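Local structure of PHD finger protein 14 (Danio rerio, 7D86) at residues 95-100 / 158-163; 74-79 / 90-95. The protein binds the histone H3 tail, preferring the unmodified form, through its PZP domain of two PHD fingers and an intervening zinc knuckle, and represses PDGFRA expression. All coordinates share one frame; numbering follows the deposited sequence.

In the fold
Both interactions belong to the PHD-zinc-finger-like part of the PZP domain and meet at one zinc ion, with His-95 common to the two. Interaction 1 is fully buried near the centre of the chain and joins the short helix of the C2HC pre-PHD finger to the equivalent helix of the second PHD finger; its contacts are mainly apolar, with one methyl over an imidazole face, while each segment carries two ligands of its own zinc. Interaction 2 stays within the C2HC finger and runs from the buried zinc site to the surface, so metal bonds and N-H...S bonds give way to water and charged side chains. Thr-160 OG1 packs 3.1 Å from Cys-78 SG where the two interactions touch.

Interaction 1 of 2, residues 95-100 / 158-163; sequences HVVCAL and HVTCAQ. With ZN (zinc ion), chain C; ZN (zinc ion), chain D.
Val-159 and Val-97 bring the two short helices together, their side chains lying alongside each other and pointing opposite ways. Val-159 CG1 lies anti to the backbone nitrogen (chi1 176°), which carries it to 3.5 Å from Val-97 O and 3.9 Å from Val-97 CG2. Val-159 CB rests 3.8 Å from Cys-98 SG, a zinc ligand. Val-97 CG1 meets Thr-160 CG2 at 3.7 Å, and Val-97 CG2 also reaches the side-chain amide of Gln-163, whose NE2 is hydrogen-bonded to Cys-13 O. Replacing Val-97 by alanine would probably open a gap between Val-159 CG1 and Thr-160 CG2 and take away one of the apolar contacts of the Gln-163 amide. Thr-160 adds a CH-pi contact: its CG2 stands over one face of the His-95 ring, 3.9 Å from the centroid and displaced toward the rim. That ring is held by zinc at ND1 and by Asp-82 O at NE2, so the methyl covers a group whose rotation is already fixed. His-95 and His-158 each occupy the N-cap position of their helix and, with Cys-98 and Cys-161 respectively, supply half of two zinc sites. The axes of the two short helical segments approach to 9.6 Å at 104°, and Leu-168 packs against Val-97 and Val-159, so that strand 168-170 covers the place where the C2HC finger meets the second PHD finger.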
loop_
_atom_site.group_PDB
_atom_site.type_symbol
_atom_site.label_atom_id
_atom_site.label_comp_id
_atom_site.label_asym_id
_atom_site.label_seq_id
_atom_site.Cartn_x
_atom_site.Cartn_y
_atom_site.Cartn_z
ATOM N N HIS A 95 -1.851 5.989 -2.210
ATOM C CA HIS A 95 -1.005 5.226 -1.299
ATOM C C HIS A 95 0.236 4.720 -2.020
ATOM O O HIS A 95 0.181 4.305 -3.185
ATOM C CB HIS A 95 -1.753 4.019 -0.712
ATOM C CG HIS A 95 -2.850 4.376 0.227
ATOM N ND1 HIS A 95 -4.179 4.220 -0.094
ATOM C CD2 HIS A 95 -2.822 4.894 1.480
ATOM C CE1 HIS A 95 -4.924 4.628 0.916
ATOM N NE2 HIS A 95 -4.126 5.039 1.885
ATOM N N VAL A 96 1.368 4.734 -1.315
ATOM C CA VAL A 96 2.535 4.009 -1.805
ATOM C C VAL A 96 2.171 2.550 -2.067
ATOM O O VAL A 96 2.540 1.977 -3.099
ATOM C CB VAL A 96 3.703 4.131 -0.808
ATOM C CG1 VAL A 96 4.791 3.127 -1.145
ATOM C CG2 VAL A 96 4.253 5.559 -0.790
ATOM N N VAL A 97 1.422 1.933 -1.155
ATOM C CA VAL A 97 1.118 0.511 -1.325
ATOM C C VAL A 97 0.210 0.296 -2.533
ATOM O O VAL A 97 0.386 -0.663 -3.293
ATOM C CB VAL A 97 0.524 -0.074 -0.026
ATOM C CG1 VAL A 97 -0.907 0.384 0.200
ATOM C CG2 VAL A 97 0.611 -1.586 -0.044
ATOM N N CYS A 98 -0.741 1.202 -2.771
ATOM C CA CYS A 98 -1.591 1.041 -3.950
ATOM C C CYS A 98 -0.773 1.172 -5.228
ATOM O O CYS A 98 -1.024 0.467 -6.219
ATOM C CB CYS A 98 -2.739 2.054 -3.925
ATOM S SG CYS A 98 -4.019 1.673 -2.686
ATOM N N ALA A 99 0.244 2.033 -5.208
ATOM C CA ALA A 99 1.095 2.184 -6.382
ATOM C C ALA A 99 1.912 0.927 -6.648
ATOM O O ALA A 99 2.219 0.626 -7.806
ATOM C CB ALA A 99 2.014 3.397 -6.217
ATOM N N LEU A 100 2.255 0.170 -5.604
ATOM C CA LEU A 100 3.060 -1.034 -5.802
ATOM C C LEU A 100 2.260 -2.172 -6.412
ATOM O O LEU A 100 2.838 -3.056 -7.055
ATOM C CB LEU A 100 3.660 -1.499 -4.477
ATOM C CG LEU A 100 4.562 -0.461 -3.806
ATOM C CD1 LEU A 100 5.048 -0.961 -2.453
ATOM C CD2 LEU A 100 5.729 -0.139 -4.733
ATOM N N HIS A 158 -9.556 -3.969 -3.027
ATOM C CA HIS A 158 -8.635 -2.841 -2.982
ATOM C C HIS A 158 -7.313 -3.292 -2.384
ATOM O O HIS A 158 -7.265 -4.205 -1.556
ATOM C CB HIS A 158 -9.203 -1.703 -2.124
ATOM C CG HIS A 158 -10.456 -1.101 -2.664
ATOM N ND1 HIS A 158 -11.666 -1.187 -2.009
ATOM C CD2 HIS A 158 -10.685 -0.395 -3.797
ATOM C CE1 HIS A 158 -12.587 -0.561 -2.716
ATOM N NE2 HIS A 158 -12.019 -0.072 -3.805
ATOM N N VAL A 159 -6.232 -2.614 -2.780
ATOM C CA VAL A 159 -4.911 -2.966 -2.268
ATOM C C VAL A 159 -4.865 -2.817 -0.754
ATOM O O VAL A 159 -4.314 -3.667 -0.049
ATOM C CB VAL A 159 -3.821 -2.117 -2.944
ATOM C CG1 VAL A 159 -2.457 -2.431 -2.329
ATOM C CG2 VAL A 159 -3.822 -2.366 -4.450
ATOM N N THR A 160 -5.437 -1.728 -0.227
ATOM C CA THR A 160 -5.377 -1.493 1.212
ATOM C C THR A 160 -6.330 -2.396 1.983
ATOM O O THR A 160 -6.062 -2.724 3.146
ATOM C CB THR A 160 -5.669 -0.024 1.522
ATOM O OG1 THR A 160 -6.845 0.395 0.817
ATOM C CG2 THR A 160 -4.490 0.846 1.091
ATOM N N CYS A 161 -7.439 -2.800 1.361
ATOM C CA CYS A 161 -8.313 -3.782 1.986
ATOM C C CYS A 161 -7.617 -5.133 2.084
ATOM O O CYS A 161 -7.689 -5.805 3.119
ATOM C CB CYS A 161 -9.627 -3.889 1.205
ATOM S SG CYS A 161 -10.709 -2.411 1.327
ATOM N N ALA A 162 -6.913 -5.531 1.020
ATOM C CA ALA A 162 -6.108 -6.744 1.082
ATOM C C ALA A 162 -4.977 -6.594 2.090
ATOM O O ALA A 162 -4.644 -7.546 2.808
ATOM C CB ALA A 162 -5.557 -7.081 -0.310
ATOM N N GLN A 163 -4.376 -5.403 2.166
ATOM C CA GLN A 163 -3.293 -5.203 3.124
ATOM C C GLN A 163 -3.784 -5.451 4.543
ATOM O O GLN A 163 -3.092 -6.084 5.351
ATOM C CB GLN A 163 -2.722 -3.783 2.996
ATOM C CG GLN A 163 -1.478 -3.544 3.848
ATOM C CD GLN A 163 -1.039 -2.087 3.878
ATOM O OE1 GLN A 163 -1.865 -1.174 3.899
ATOM N NE2 GLN A 163 0.271 -1.868 3.881
HETATM ZN ZN ZN C . -4.994 3.619 -1.824
HETATM ZN ZN ZN D . -12.260 -2.365 -0.389
#

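Interaction 2 of 2, residues 74-79 / 90-95; sequences SCELCP and AGRWVH. With ZN (zinc ion), chain C.
Arg-92 and Glu-76 meet at the outer end of the contact, where the arginine's methylene chain passes obliquely across the carboxylate. Arg-92 CD lies 3.3 Å from Glu-76 OE2, but the guanidinium plane is turned 60° from that of the carboxylate. Glu-76 OE1 sits well out of the guanidinium plane, so the opposite charges, 4.2 Å apart between Glu-76 OE1 and Arg-92 NE, probably attract only weakly, with no N-H directed at the oxygen. At Trp-93 the backbone takes over: Trp-93 O accepts a hydrogen bond from Glu-76 N at 2.9 Å, nearly in line with the C=O bond, and also receives a CA-H...O contact from Cys-75. A water takes the Trp-93 N-H and lies within bonding distance of Ser-74 O and Glu-76 OE2, bridging the two segments. Val-94 lays CG1 against Leu-77 CG, 3.9 Å away, and against Glu-76 CB, both residues lying between the cysteines of the CxxC motif. The His-95 backbone N-H points at Cys-75 SG, 3.3 Å from N to sulfur with an angle of 163° at the hydrogen. Leu-77 N donates to the same sulfur, and these two bonds would probably spread the thiolate charge and stabilise its zinc bond, as in other zinc knuckles. Cys-75 SG is placed there by a first torsion that sets it anti to the backbone nitrogen (chi1 -175°). Cys-78 SG, also a zinc ligand, approaches the His-95 ring at its edge, 3.1 Å from CE1; Cys-98 completes the site. Strand 93-95 pairs antiparallel with strand 85-87, whose Phe-85 touches Cys-75, Trp-93 and His-95, and leads directly into helix 96-101, while Cys-78 packs against Thr-160 of helix 159-164.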
loop_
_atom_site.group_PDB
_atom_site.type_symbol
_atom_site.label_atom_id
_atom_site.label_comp_id
_atom_site.label_asym_id
_atom_site.label_seq_id
_atom_site.Cartn_x
_atom_site.Cartn_y
_atom_site.Cartn_z
ATOM N N SER A 74 -7.100 11.762 0.291
ATOM C CA SER A 74 -7.717 10.494 -0.064
ATOM C C SER A 74 -6.941 9.885 -1.220
ATOM O O SER A 74 -6.321 10.598 -2.011
ATOM C CB SER A 74 -9.185 10.678 -0.458
ATOM O OG SER A 74 -9.961 11.097 0.655
ATOM N N CYS A 75 -6.966 8.558 -1.309
ATOM C CA CYS A 75 -6.296 7.869 -2.401
ATOM C C CYS A 75 -7.193 7.841 -3.630
ATOM O O CYS A 75 -8.403 7.626 -3.527
ATOM C CB CYS A 75 -5.925 6.440 -1.985
ATOM S SG CYS A 75 -4.963 5.545 -3.227
ATOM N N GLU A 76 -6.594 8.059 -4.801
ATOM C CA GLU A 76 -7.347 7.934 -6.041
ATOM C C GLU A 76 -7.764 6.497 -6.323
ATOM O O GLU A 76 -8.641 6.273 -7.165
ATOM C CB GLU A 76 -6.519 8.459 -7.217
ATOM C CG GLU A 76 -6.229 9.961 -7.140
ATOM C CD GLU A 76 -7.499 10.788 -7.114
ATOM O OE1 GLU A 76 -8.358 10.597 -8.004
ATOM O OE2 GLU A 76 -7.645 11.627 -6.199
ATOM N N LEU A 77 -7.165 5.525 -5.639
ATOM C CA LEU A 77 -7.292 4.129 -6.031
ATOM C C LEU A 77 -7.981 3.259 -4.996
ATOM O O LEU A 77 -8.187 2.067 -5.260
ATOM C CB LEU A 77 -5.909 3.534 -6.333
ATOM C CG LEU A 77 -5.017 4.262 -7.339
ATOM C CD1 LEU A 77 -3.646 3.591 -7.362
ATOM C CD2 LEU A 77 -5.636 4.268 -8.740
ATOM N N CYS A 78 -8.336 3.799 -3.835
ATOM C CA CYS A 78 -8.918 3.003 -2.765
ATOM C C CYS A 78 -9.586 3.942 -1.769
ATOM O O CYS A 78 -9.304 5.151 -1.767
ATOM C CB CYS A 78 -7.850 2.148 -2.058
ATOM S SG CYS A 78 -6.940 3.086 -0.804
ATOM N N PRO A 79 -10.477 3.431 -0.916
ATOM C CA PRO A 79 -11.189 4.301 0.028
ATOM C C PRO A 79 -10.480 4.555 1.349
ATOM O O PRO A 79 -10.968 5.377 2.139
ATOM C CB PRO A 79 -12.501 3.539 0.267
ATOM C CG PRO A 79 -12.122 2.105 0.117
ATOM C CD PRO A 79 -11.079 2.080 -0.985
ATOM N N ALA A 90 -0.824 14.652 -11.675
ATOM C CA ALA A 90 -1.923 15.595 -11.816
ATOM C C ALA A 90 -2.302 16.270 -10.508
ATOM O O ALA A 90 -3.393 16.841 -10.420
ATOM C CB ALA A 90 -3.145 14.888 -12.405
ATOM N N GLY A 91 -1.444 16.208 -9.491
ATOM C CA GLY A 91 -1.703 16.879 -8.237
ATOM C C GLY A 91 -2.596 16.138 -7.268
ATOM O O GLY A 91 -3.076 16.749 -6.312
ATOM N N ARG A 92 -2.849 14.849 -7.482
ATOM C CA ARG A 92 -3.668 14.079 -6.564
ATOM C C ARG A 92 -2.763 13.154 -5.763
ATOM O O ARG A 92 -1.538 13.244 -5.837
ATOM C CB ARG A 92 -4.768 13.343 -7.332
ATOM C CG ARG A 92 -5.736 14.315 -8.007
ATOM C CD ARG A 92 -6.877 13.604 -8.720
ATOM N NE ARG A 92 -7.762 14.551 -9.388
ATOM C CZ ARG A 92 -7.518 15.071 -10.585
ATOM N NH1 ARG A 92 -8.371 15.932 -11.127
ATOM N NH2 ARG A 92 -6.416 14.731 -11.238
ATOM N N TRP A 93 -3.362 12.258 -4.985
ATOM C CA TRP A 93 -2.627 11.457 -4.020
ATOM C C TRP A 93 -3.010 9.991 -4.151
ATOM O O TRP A 93 -4.165 9.655 -4.430
ATOM C CB TRP A 93 -2.891 11.953 -2.592
ATOM C CG TRP A 93 -2.408 13.361 -2.401
ATOM C CD1 TRP A 93 -3.097 14.517 -2.658
ATOM C CD2 TRP A 93 -1.121 13.756 -1.925
ATOM N NE1 TRP A 93 -2.309 15.610 -2.365
ATOM C CE2 TRP A 93 -1.093 15.169 -1.912
ATOM C CE3 TRP A 93 0.008 13.053 -1.499
ATOM C CZ2 TRP A 93 0.024 15.886 -1.488
ATOM C CZ3 TRP A 93 1.113 13.759 -1.086
ATOM C CH2 TRP A 93 1.116 15.164 -1.080
ATOM N N VAL A 94 -2.018 9.124 -3.967
ATOM C CA VAL A 94 -2.233 7.682 -3.912
ATOM C C VAL A 94 -1.378 7.093 -2.796
ATOM O O VAL A 94 -0.303 7.605 -2.478
ATOM C CB VAL A 94 -1.909 6.997 -5.265
ATOM C CG1 VAL A 94 -2.900 7.428 -6.338
ATOM C CG2 VAL A 94 -0.486 7.307 -5.697
ATOM N N HIS A 95 -1.851 5.989 -2.210
ATOM C CA HIS A 95 -1.005 5.226 -1.299
ATOM C C HIS A 95 0.236 4.720 -2.020
ATOM O O HIS A 95 0.181 4.305 -3.185
ATOM C CB HIS A 95 -1.753 4.019 -0.712
ATOM C CG HIS A 95 -2.850 4.376 0.227
ATOM N ND1 HIS A 95 -4.179 4.220 -0.094
ATOM C CD2 HIS A 95 -2.822 4.894 1.480
ATOM C CE1 HIS A 95 -4.924 4.628 0.916
ATOM N NE2 HIS A 95 -4.126 5.039 1.885
HETATM ZN ZN ZN C . -4.994 3.619 -1.824
HETATM O O HOH W 1 -6.278 12.083 -4.077
#